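Local coordinates for protein reducing end xylose-releasing exo-oligoxylanase (Paenibacillus barengoltzii G22, PDB 5YXT) that hydrolyses xylo-oligosaccharides, probably releasing single xylose units from their reducing ends, as a member of glycoside hydrolase family 8, at residues A106-W111 / R161-K166; A135-S140 / E203-W208; Q155-L160 / W208-D213. All coordinates share one frame; numbering follows the deposited sequence.

In the fold
All three contacts belong to the helical barrel expected of family 8 enzymes; interactions 1 and 3 use helix 152-165, and interaction 2 packs beside it. Interaction 2 is the buried one: helices 126-143 and 199-208 meet there entirely through leucine and aromatic side chains. Interactions 1 and 3 are only partly buried, and each sets helix 152-165 against a loop, so polar groups and a bridging water join the apolar contacts. Interaction 3 shares Trp208 with interaction 2, and Ala156 and Leu160 of its helix pack on Leu136, Leu137 and Phe205 there. Interactions 1 and 3 take successive turns of the same helix and are tied by a salt bridge from Arg161 to Glu212.

Interaction 1: residues A106-W111 / R161-K166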
loop_
_atom_site.group_PDB
_atom_site.type_symbol
_atom_site.label_atom_id
_atom_site.label_comp_id
_atom_site.label_asym_id
_atom_site.label_seq_id
_atom_site.Cartn_x
_atom_site.Cartn_y
_atom_site.Cartn_z
ATOM N N ALA C 106 39.158 14.682 -30.524
ATOM C CA ALA C 106 39.999 15.605 -29.775
ATOM C C ALA C 106 39.145 16.606 -29.002
ATOM O O ALA C 106 38.156 17.135 -29.511
ATOM C CB ALA C 106 40.951 16.336 -30.721
ATOM N N GLY C 107 39.534 16.867 -27.762
ATOM C CA GLY C 107 38.741 17.656 -26.856
ATOM C C GLY C 107 37.859 16.828 -25.947
ATOM O O GLY C 107 37.380 17.341 -24.933
ATOM N N TYR C 108 37.630 15.568 -26.292
ATOM C CA TYR C 108 36.946 14.636 -25.415
ATOM C C TYR C 108 37.962 13.802 -24.631
ATOM O O TYR C 108 39.170 13.871 -24.866
ATOM C CB TYR C 108 36.029 13.727 -26.213
ATOM C CG TYR C 108 34.859 14.404 -26.887
ATOM C CD1 TYR C 108 34.106 15.380 -26.240
ATOM C CD2 TYR C 108 34.479 14.029 -28.162
ATOM C CE1 TYR C 108 33.007 15.975 -26.871
ATOM C CE2 TYR C 108 33.399 14.604 -28.789
ATOM C CZ TYR C 108 32.661 15.571 -28.148
ATOM O OH TYR C 108 31.585 16.120 -28.825
ATOM N N PHE C 109 37.458 13.004 -23.690
ATOM C CA PHE C 109 38.277 12.135 -22.848
ATOM C C PHE C 109 38.068 10.689 -23.274
ATOM O O PHE C 109 36.924 10.245 -23.396
ATOM C CB PHE C 109 37.911 12.290 -21.367
ATOM C CG PHE C 109 38.204 13.655 -20.793
ATOM C CD1 PHE C 109 37.295 14.692 -20.929
ATOM C CD2 PHE C 109 39.372 13.894 -20.095
ATOM C CE1 PHE C 109 37.552 15.946 -20.413
ATOM C CE2 PHE C 109 39.636 15.154 -19.556
ATOM C CZ PHE C 109 38.723 16.179 -19.718
ATOM N N ALA C 110 39.166 9.952 -23.488
ATOM C CA ALA C 110 39.057 8.534 -23.814
ATOM C C ALA C 110 38.383 7.800 -22.666
ATOM O O ALA C 110 38.797 7.921 -21.509
ATOM C CB ALA C 110 40.436 7.932 -24.094
ATOM N N TRP C 111 37.331 7.051 -22.978
ATOM C CA TRP C 111 36.505 6.521 -21.901
ATOM C C TRP C 111 37.225 5.437 -21.106
ATOM O O TRP C 111 36.957 5.287 -19.912
ATOM C CB TRP C 111 35.169 6.005 -22.448
ATOM C CG TRP C 111 35.226 4.690 -23.191
ATOM C CD1 TRP C 111 35.581 4.503 -24.496
ATOM C CD2 TRP C 111 34.878 3.394 -22.685
ATOM N NE1 TRP C 111 35.490 3.176 -24.828
ATOM C CE2 TRP C 111 35.057 2.474 -23.736
ATOM C CE3 TRP C 111 34.431 2.921 -21.449
ATOM C CZ2 TRP C 111 34.827 1.113 -23.582
ATOM C CZ3 TRP C 111 34.199 1.566 -21.299
ATOM C CH2 TRP C 111 34.396 0.681 -22.358
ATOM N N ARG C 161 31.595 23.507 -24.097
ATOM C CA ARG C 161 31.605 24.093 -25.431
ATOM C C ARG C 161 31.906 23.036 -26.487
ATOM O O ARG C 161 31.226 22.966 -27.517
ATOM C CB ARG C 161 32.616 25.241 -25.487
ATOM C CG ARG C 161 32.801 25.757 -26.878
ATOM C CD ARG C 161 33.384 27.140 -26.823
ATOM N NE ARG C 161 32.753 27.814 -28.059
ATOM C CZ ARG C 161 31.415 28.028 -28.258
ATOM N NH1 ARG C 161 30.934 28.564 -29.358
ATOM N NH2 ARG C 161 30.507 27.742 -27.352
ATOM N N THR C 162 32.923 22.206 -26.249
ATOM C CA THR C 162 33.207 21.086 -27.141
ATOM C C THR C 162 31.988 20.184 -27.318
ATOM O O THR C 162 31.680 19.753 -28.436
ATOM C CB THR C 162 34.381 20.282 -26.580
ATOM O OG1 THR C 162 35.500 21.151 -26.381
ATOM C CG2 THR C 162 34.769 19.150 -27.528
ATOM N N CYS C 163 31.296 19.873 -26.216
ATOM C CA CYS C 163 30.177 18.933 -26.254
ATOM C C CYS C 163 29.075 19.382 -27.205
ATOM O O CYS C 163 28.329 18.549 -27.733
ATOM C CB CYS C 163 29.609 18.759 -24.845
ATOM S SG CYS C 163 30.710 17.785 -23.750
ATOM N N LEU C 164 28.931 20.686 -27.410
ATOM C CA LEU C 164 27.883 21.201 -28.277
ATOM C C LEU C 164 28.377 21.552 -29.672
ATOM O O LEU C 164 27.618 21.419 -30.637
ATOM C CB LEU C 164 27.244 22.445 -27.639
ATOM C CG LEU C 164 26.527 22.221 -26.297
ATOM C CD1 LEU C 164 25.677 23.416 -25.910
ATOM C CD2 LEU C 164 25.667 20.967 -26.310
ATOM N N HIS C 165 29.623 21.994 -29.798
ATOM C CA HIS C 165 30.078 22.646 -31.018
ATOM C C HIS C 165 31.055 21.822 -31.843
ATOM O O HIS C 165 31.363 22.220 -32.973
ATOM C CB HIS C 165 30.713 24.002 -30.683
ATOM C CG HIS C 165 29.729 25.014 -30.190
ATOM N ND1 HIS C 165 28.816 25.630 -31.019
ATOM C CD2 HIS C 165 29.488 25.491 -28.945
ATOM C CE1 HIS C 165 28.070 26.461 -30.311
ATOM N NE2 HIS C 165 28.459 26.398 -29.048
ATOM N N LYS C 166 31.542 20.695 -31.329
ATOM C CA LYS C 166 32.464 19.872 -32.107
ATOM C C LYS C 166 31.843 19.491 -33.445
ATOM O O LYS C 166 30.644 19.211 -33.542
ATOM C CB LYS C 166 32.855 18.612 -31.327
ATOM C CG LYS C 166 33.870 17.713 -32.035
ATOM C CD LYS C 166 35.045 18.519 -32.587
ATOM C CE LYS C 166 35.909 19.117 -31.483
ATOM N NZ LYS C 166 37.274 19.458 -31.988
HETATM O O HOH W 1 37.081 19.938 -24.497
#
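With CG anti to the carbonyl carbon (chi1 -66°), Tyr108 sends its ring to Thr162, where OG1 sits beside the backbone N (chi1 -55°) and the methyl is left facing the ring. This contact sets the loop after helix 84-98 against the last turns of helix 152-165, one of the helices that build the (alpha/alpha)6 barrel of family 8 enzymes. The methyl CG2 of Thr162 lies obliquely to the ring, 3.7 Å from Tyr108 CE1, while Cys163 CA comes up at the ring edge. The hydroxyl passes by the helix end, Tyr108 OH lying 3.8 Å from Lys166 CB, and hydrogen-bonds to the carbonyl of Tyr173. Tyrosine thus gives an apolar flank to the helix and a polar tip to a neighbouring loop. Threonine is equally two-sided, its OG1 turned back to the carbonyl of Asp158. Lys166 NZ lies 3.5 Å from Ala106 O. Gly107 has positive phi, and a beta carbon there would crowd both Thr162 CG2 and the preceding carbonyl. A single water joins the two segments, donating to Gly107 O at 2.7 Å and lying 2.7 Å from Thr162 OG1.

Interaction 2: residues A135-S140 / E203-W208; sequences ALLFAS and ELFALW
Leu137 presses both of its methyl groups onto the neighbouring helix: CD2 lies 4.0 Å from Trp208 CB, and CD1 touches the rings of Phe205 and Trp208 together, 4.1 Å from Phe205 CD1. Leu137 has the most surface buried in this contact. Its CB is directed toward the other helix, and the forked end suits a place where two aromatic side chains converge. Phe138 begins differently, leaving its helix to one side, yet its far end swings in and crosses Leu204 and Trp208 at about a right angle. Its approaches are equally close: Phe138 CZ meets Leu204 CD1 at 3.9 Å, and Phe138 CE1 approaches the edge of the indole, 3.9 Å from Trp208 CZ3.

Large side chains are needed because the two helix axes come no nearer than 11.7 Å, crossing at 54°. Helices 126-143 and 199-208 pack here as neighbours within the helical barrel, (alpha/alpha)6 in family 8. Around Phe138 the core continues, with Met76 and Val79 of helix 68-80, Trp275 of helix 263-276 and the ring of Trp376 edge-to-face.

Toward the end of helix 199-208 the burial eases. Trp208, partly exposed, covers Leu137 with its CB and benzo edge, while His141 meets its ring edge-to-face. One indole face lies under the carbonyl of Leu204 from the previous turn, the oxygen 3.3 Å above the plane near the rim. Polar residues keep outside the apolar patch: Ser140 bonds to Asp145, and Glu203 forms a salt bridge with Arg225.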
loop_
_atom_site.group_PDB
_atom_site.type_symbol
_atom_site.label_atom_id
_atom_site.label_comp_id
_atom_site.label_asym_id
_atom_site.label_seq_id
_atom_site.Cartn_x
_atom_site.Cartn_y
_atom_site.Cartn_z
ATOM N N ALA C 135 30.905 18.469 -11.874
ATOM C CA ALA C 135 31.829 18.365 -10.746
ATOM C C ALA C 135 32.834 19.511 -10.745
ATOM O O ALA C 135 33.098 20.106 -9.697
ATOM C CB ALA C 135 32.558 17.019 -10.776
ATOM N N LEU C 136 33.390 19.837 -11.915
ATOM C CA LEU C 136 34.350 20.933 -12.032
ATOM C C LEU C 136 33.715 22.280 -11.698
ATOM O O LEU C 136 34.344 23.129 -11.055
ATOM C CB LEU C 136 34.933 20.952 -13.444
ATOM C CG LEU C 136 35.967 19.858 -13.751
ATOM C CD1 LEU C 136 36.127 19.660 -15.256
ATOM C CD2 LEU C 136 37.327 20.151 -13.063
ATOM N N LEU C 137 32.475 22.507 -12.148
ATOM C CA LEU C 137 31.787 23.748 -11.800
ATOM C C LEU C 137 31.547 23.832 -10.300
ATOM O O LEU C 137 31.759 24.888 -9.686
ATOM C CB LEU C 137 30.465 23.850 -12.567
ATOM C CG LEU C 137 30.610 24.204 -14.054
ATOM C CD1 LEU C 137 29.334 23.882 -14.806
ATOM C CD2 LEU C 137 30.975 25.681 -14.214
ATOM N N PHE C 138 31.100 22.723 -9.695
ATOM C CA PHE C 138 30.975 22.655 -8.244
ATOM C C PHE C 138 32.321 22.878 -7.568
ATOM O O PHE C 138 32.395 23.536 -6.531
ATOM C CB PHE C 138 30.407 21.297 -7.809
ATOM C CG PHE C 138 28.922 21.127 -8.065
ATOM C CD1 PHE C 138 28.114 22.227 -8.359
ATOM C CD2 PHE C 138 28.337 19.865 -8.009
ATOM C CE1 PHE C 138 26.738 22.063 -8.607
ATOM C CE2 PHE C 138 26.979 19.700 -8.246
ATOM C CZ PHE C 138 26.179 20.813 -8.550
ATOM N N ALA C 139 33.394 22.304 -8.120
ATOM C CA ALA C 139 34.706 22.509 -7.512
ATOM C C ALA C 139 35.113 23.972 -7.601
ATOM O O ALA C 139 35.663 24.534 -6.648
ATOM C CB ALA C 139 35.751 21.610 -8.187
ATOM N N SER C 140 34.842 24.602 -8.744
ATOM C CA SER C 140 35.112 26.025 -8.890
ATOM C C SER C 140 34.338 26.833 -7.855
ATOM O O SER C 140 34.857 27.808 -7.300
ATOM C CB SER C 140 34.763 26.472 -10.311
ATOM O OG SER C 140 34.969 27.860 -10.497
ATOM N N GLU C 203 19.947 22.109 -16.385
ATOM C CA GLU C 203 19.452 23.332 -15.761
ATOM C C GLU C 203 20.601 24.176 -15.232
ATOM O O GLU C 203 20.574 25.407 -15.319
ATOM C CB GLU C 203 18.500 22.992 -14.615
ATOM C CG GLU C 203 17.196 22.346 -15.035
ATOM C CD GLU C 203 16.100 23.358 -15.311
ATOM O OE1 GLU C 203 16.377 24.578 -15.274
ATOM O OE2 GLU C 203 14.951 22.926 -15.560
ATOM N N LEU C 204 21.608 23.529 -14.668
ATOM C CA LEU C 204 22.759 24.246 -14.130
ATOM C C LEU C 204 23.720 24.674 -15.232
ATOM O O LEU C 204 24.321 25.754 -15.146
ATOM C CB LEU C 204 23.470 23.375 -13.094
ATOM C CG LEU C 204 22.597 22.959 -11.902
ATOM C CD1 LEU C 204 23.378 22.072 -10.953
ATOM C CD2 LEU C 204 22.060 24.174 -11.159
ATOM N N PHE C 205 23.884 23.852 -16.276
ATOM C CA PHE C 205 24.674 24.307 -17.416
ATOM C C PHE C 205 24.051 25.553 -18.035
ATOM O O PHE C 205 24.768 26.454 -18.478
ATOM C CB PHE C 205 24.812 23.204 -18.468
ATOM C CG PHE C 205 25.530 21.967 -17.970
ATOM C CD1 PHE C 205 26.325 22.014 -16.839
ATOM C CD2 PHE C 205 25.404 20.770 -18.646
ATOM C CE1 PHE C 205 26.969 20.873 -16.372
ATOM C CE2 PHE C 205 26.049 19.634 -18.199
ATOM C CZ PHE C 205 26.834 19.686 -17.057
ATOM N N ALA C 206 22.717 25.622 -18.057
ATOM C CA ALA C 206 22.004 26.789 -18.576
ATOM C C ALA C 206 22.247 28.054 -17.758
ATOM O O ALA C 206 21.860 29.143 -18.204
ATOM C CB ALA C 206 20.501 26.510 -18.629
ATOM N N LEU C 207 22.832 27.936 -16.568
ATOM C CA LEU C 207 23.263 29.091 -15.792
ATOM C C LEU C 207 24.757 29.358 -15.879
ATOM O O LEU C 207 25.169 30.507 -15.719
ATOM C CB LEU C 207 22.907 28.909 -14.313
ATOM C CG LEU C 207 21.517 28.417 -13.944
ATOM C CD1 LEU C 207 21.591 27.830 -12.540
ATOM C CD2 LEU C 207 20.490 29.545 -14.028
ATOM N N TRP C 208 25.591 28.335 -16.097
ATOM C CA TRP C 208 27.026 28.470 -15.886
ATOM C C TRP C 208 27.898 28.120 -17.082
ATOM O O TRP C 208 29.120 28.302 -16.998
ATOM C CB TRP C 208 27.478 27.610 -14.699
ATOM C CG TRP C 208 26.771 27.926 -13.424
ATOM C CD1 TRP C 208 26.315 29.146 -13.012
ATOM C CD2 TRP C 208 26.446 27.005 -12.385
ATOM N NE1 TRP C 208 25.717 29.037 -11.781
ATOM C CE2 TRP C 208 25.789 27.732 -11.371
ATOM C CE3 TRP C 208 26.653 25.631 -12.209
ATOM C CZ2 TRP C 208 25.334 27.132 -10.203
ATOM C CZ3 TRP C 208 26.200 25.038 -11.042
ATOM C CH2 TRP C 208 25.552 25.787 -10.057
#

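Interaction 3: residues Q155-L160 / W208-D213; sequences QARDLL and WAYPED
Tyr210 lays one face of its ring over the aliphatic root of Arg157 and aims its hydroxyl at Asp158. Arg157 CB stands above the ring, 3.7 Å from the centroid of Tyr210, a CH-pi contact in which the arginine serves as a hydrocarbon chain. Further out a bend at chi3 (-64°) turns the chain, and the guanidinium plane stands 67° from the ring, with Tyr210 CE1 at the guanidinium edge; the cation is therefore not stacked on the ring.

At the other end of the ring, Tyr210 OH donates to Asp158 OD1 over a short 2.5 Å, nearly in line with the C-O bond of the acceptor. The carboxylate is turned 33° from the ring plane. Asp158 leaves the helix pointing away from the loop, and only its carboxylate end comes back to the tyrosine. These contacts join the loop between helices 199-208 and 214-231 to helix 152-165, linking successive helices of what is, in this family, an alpha/alpha barrel.

A phenylalanine in place of Tyr210 could still cover Arg157 CB, but it would probably leave Asp158 OD1 without its hydroxyl donor and the ring less firmly fixed on the helix.

The backbone is joined here by a water that donates to Arg157 O at 2.9 Å and accepts from Tyr210 N at 3.0 Å. Arg157 CG also passes 3.5 Å from Trp208 O, where the helix has just ended. Deeper in, the small Ala209 lets the chain come close: its CB rests 4.2 Å from Leu160 CD1, and Trp217 of helix 214-231 touches both residues.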
loop_
_atom_site.group_PDB
_atom_site.type_symbol
_atom_site.label_atom_id
_atom_site.label_comp_id
_atom_site.label_asym_id
_atom_site.label_seq_id
_atom_site.Cartn_x
_atom_site.Cartn_y
_atom_site.Cartn_z
ATOM N N GLN C 155 37.988 24.810 -17.267
ATOM C CA GLN C 155 37.970 23.459 -17.826
ATOM C C GLN C 155 36.542 22.999 -18.100
ATOM O O GLN C 155 36.274 22.352 -19.118
ATOM C CB GLN C 155 38.671 22.483 -16.878
ATOM C CG GLN C 155 40.145 22.787 -16.641
ATOM C CD GLN C 155 41.015 22.352 -17.788
ATOM O OE1 GLN C 155 40.625 21.502 -18.599
ATOM N NE2 GLN C 155 42.211 22.929 -17.869
ATOM N N ALA C 156 35.609 23.342 -17.210
ATOM C CA ALA C 156 34.224 22.898 -17.360
ATOM C C ALA C 156 33.536 23.586 -18.537
ATOM O O ALA C 156 32.879 22.930 -19.359
ATOM C CB ALA C 156 33.454 23.161 -16.063
ATOM N N ARG C 157 33.669 24.909 -18.629
ATOM C CA ARG C 157 33.044 25.637 -19.727
ATOM C C ARG C 157 33.662 25.257 -21.068
ATOM O O ARG C 157 32.950 25.134 -22.071
ATOM C CB ARG C 157 33.141 27.142 -19.472
ATOM C CG ARG C 157 32.237 27.625 -18.315
ATOM C CD ARG C 157 32.263 29.148 -18.144
ATOM N NE ARG C 157 33.598 29.600 -17.770
ATOM C CZ ARG C 157 34.028 29.728 -16.518
ATOM N NH1 ARG C 157 33.226 29.461 -15.498
ATOM N NH2 ARG C 157 35.271 30.136 -16.289
ATOM N N ASP C 158 34.985 25.054 -21.106
ATOM C CA ASP C 158 35.614 24.614 -22.350
ATOM C C ASP C 158 35.119 23.230 -22.746
ATOM O O ASP C 158 34.842 22.970 -23.927
ATOM C CB ASP C 158 37.138 24.606 -22.209
ATOM C CG ASP C 158 37.724 25.997 -22.126
ATOM O OD1 ASP C 158 36.994 26.978 -22.381
ATOM O OD2 ASP C 158 38.925 26.105 -21.801
ATOM N N LEU C 159 35.007 22.325 -21.772
ATOM C CA LEU C 159 34.469 21.001 -22.063
ATOM C C LEU C 159 33.048 21.096 -22.620
ATOM O O LEU C 159 32.724 20.480 -23.645
ATOM C CB LEU C 159 34.510 20.152 -20.796
ATOM C CG LEU C 159 34.256 18.660 -20.945
ATOM C CD1 LEU C 159 32.777 18.329 -20.848
ATOM C CD2 LEU C 159 34.803 18.218 -22.274
ATOM N N LEU C 160 32.186 21.863 -21.948
ATOM C CA LEU C 160 30.792 21.977 -22.372
ATOM C C LEU C 160 30.677 22.598 -23.753
ATOM O O LEU C 160 29.759 22.262 -24.505
ATOM C CB LEU C 160 30.010 22.807 -21.366
ATOM C CG LEU C 160 29.816 22.125 -20.017
ATOM C CD1 LEU C 160 29.168 23.099 -19.066
ATOM C CD2 LEU C 160 28.967 20.853 -20.190
ATOM N N TRP C 208 25.591 28.335 -16.097
ATOM C CA TRP C 208 27.026 28.470 -15.886
ATOM C C TRP C 208 27.898 28.120 -17.082
ATOM O O TRP C 208 29.120 28.302 -16.998
ATOM C CB TRP C 208 27.478 27.610 -14.699
ATOM C CG TRP C 208 26.771 27.926 -13.424
ATOM C CD1 TRP C 208 26.315 29.146 -13.012
ATOM C CD2 TRP C 208 26.446 27.005 -12.385
ATOM N NE1 TRP C 208 25.717 29.037 -11.781
ATOM C CE2 TRP C 208 25.789 27.732 -11.371
ATOM C CE3 TRP C 208 26.653 25.631 -12.209
ATOM C CZ2 TRP C 208 25.334 27.132 -10.203
ATOM C CZ3 TRP C 208 26.200 25.038 -11.042
ATOM C CH2 TRP C 208 25.552 25.787 -10.057
ATOM N N ALA C 209 27.331 27.632 -18.180
ATOM C CA ALA C 209 28.127 27.454 -19.386
ATOM C C ALA C 209 28.488 28.821 -19.967
ATOM O O ALA C 209 28.050 29.865 -19.478
ATOM C CB ALA C 209 27.369 26.607 -20.407
ATOM N N TYR C 210 29.296 28.816 -21.024
ATOM C CA TYR C 210 29.503 30.040 -21.786
ATOM C C TYR C 210 28.147 30.616 -22.192
ATOM O O TYR C 210 27.249 29.858 -22.588
ATOM C CB TYR C 210 30.352 29.767 -23.032
ATOM C CG TYR C 210 31.813 29.598 -22.727
ATOM C CD1 TYR C 210 32.488 30.539 -21.962
ATOM C CD2 TYR C 210 32.514 28.493 -23.176
ATOM C CE1 TYR C 210 33.827 30.387 -21.667
ATOM C CE2 TYR C 210 33.859 28.332 -22.886
ATOM C CZ TYR C 210 34.506 29.282 -22.133
ATOM O OH TYR C 210 35.841 29.133 -21.836
ATOM N N PRO C 211 27.960 31.937 -22.100
ATOM C CA PRO C 211 26.612 32.514 -22.256
ATOM C C PRO C 211 25.885 32.107 -23.523
ATOM O O PRO C 211 24.666 31.892 -23.475
ATOM C CB PRO C 211 26.892 34.022 -22.225
ATOM C CG PRO C 211 28.100 34.146 -21.342
ATOM C CD PRO C 211 28.950 32.949 -21.676
ATOM N N GLU C 212 26.594 31.973 -24.651
ATOM C CA GLU C 212 25.925 31.680 -25.915
ATOM C C GLU C 212 25.247 30.314 -25.927
ATOM O O GLU C 212 24.308 30.106 -26.708
ATOM C CB GLU C 212 26.920 31.774 -27.077
ATOM C CG GLU C 212 28.005 30.690 -27.067
ATOM C CD GLU C 212 29.172 31.028 -26.142
ATOM O OE1 GLU C 212 29.115 32.066 -25.433
ATOM O OE2 GLU C 212 30.153 30.253 -26.126
ATOM N N ASP C 213 25.692 29.378 -25.092
ATOM C CA ASP C 213 25.140 28.028 -25.089
ATOM C C ASP C 213 24.022 27.829 -24.070
ATOM O O ASP C 213 23.410 26.752 -24.042
ATOM C CB ASP C 213 26.256 27.014 -24.821
ATOM C CG ASP C 213 27.288 26.984 -25.928
ATOM O OD1 ASP C 213 26.964 27.451 -27.040
ATOM O OD2 ASP C 213 28.408 26.487 -25.694
HETATM O O HOH W 2 30.283 26.154 -21.982
#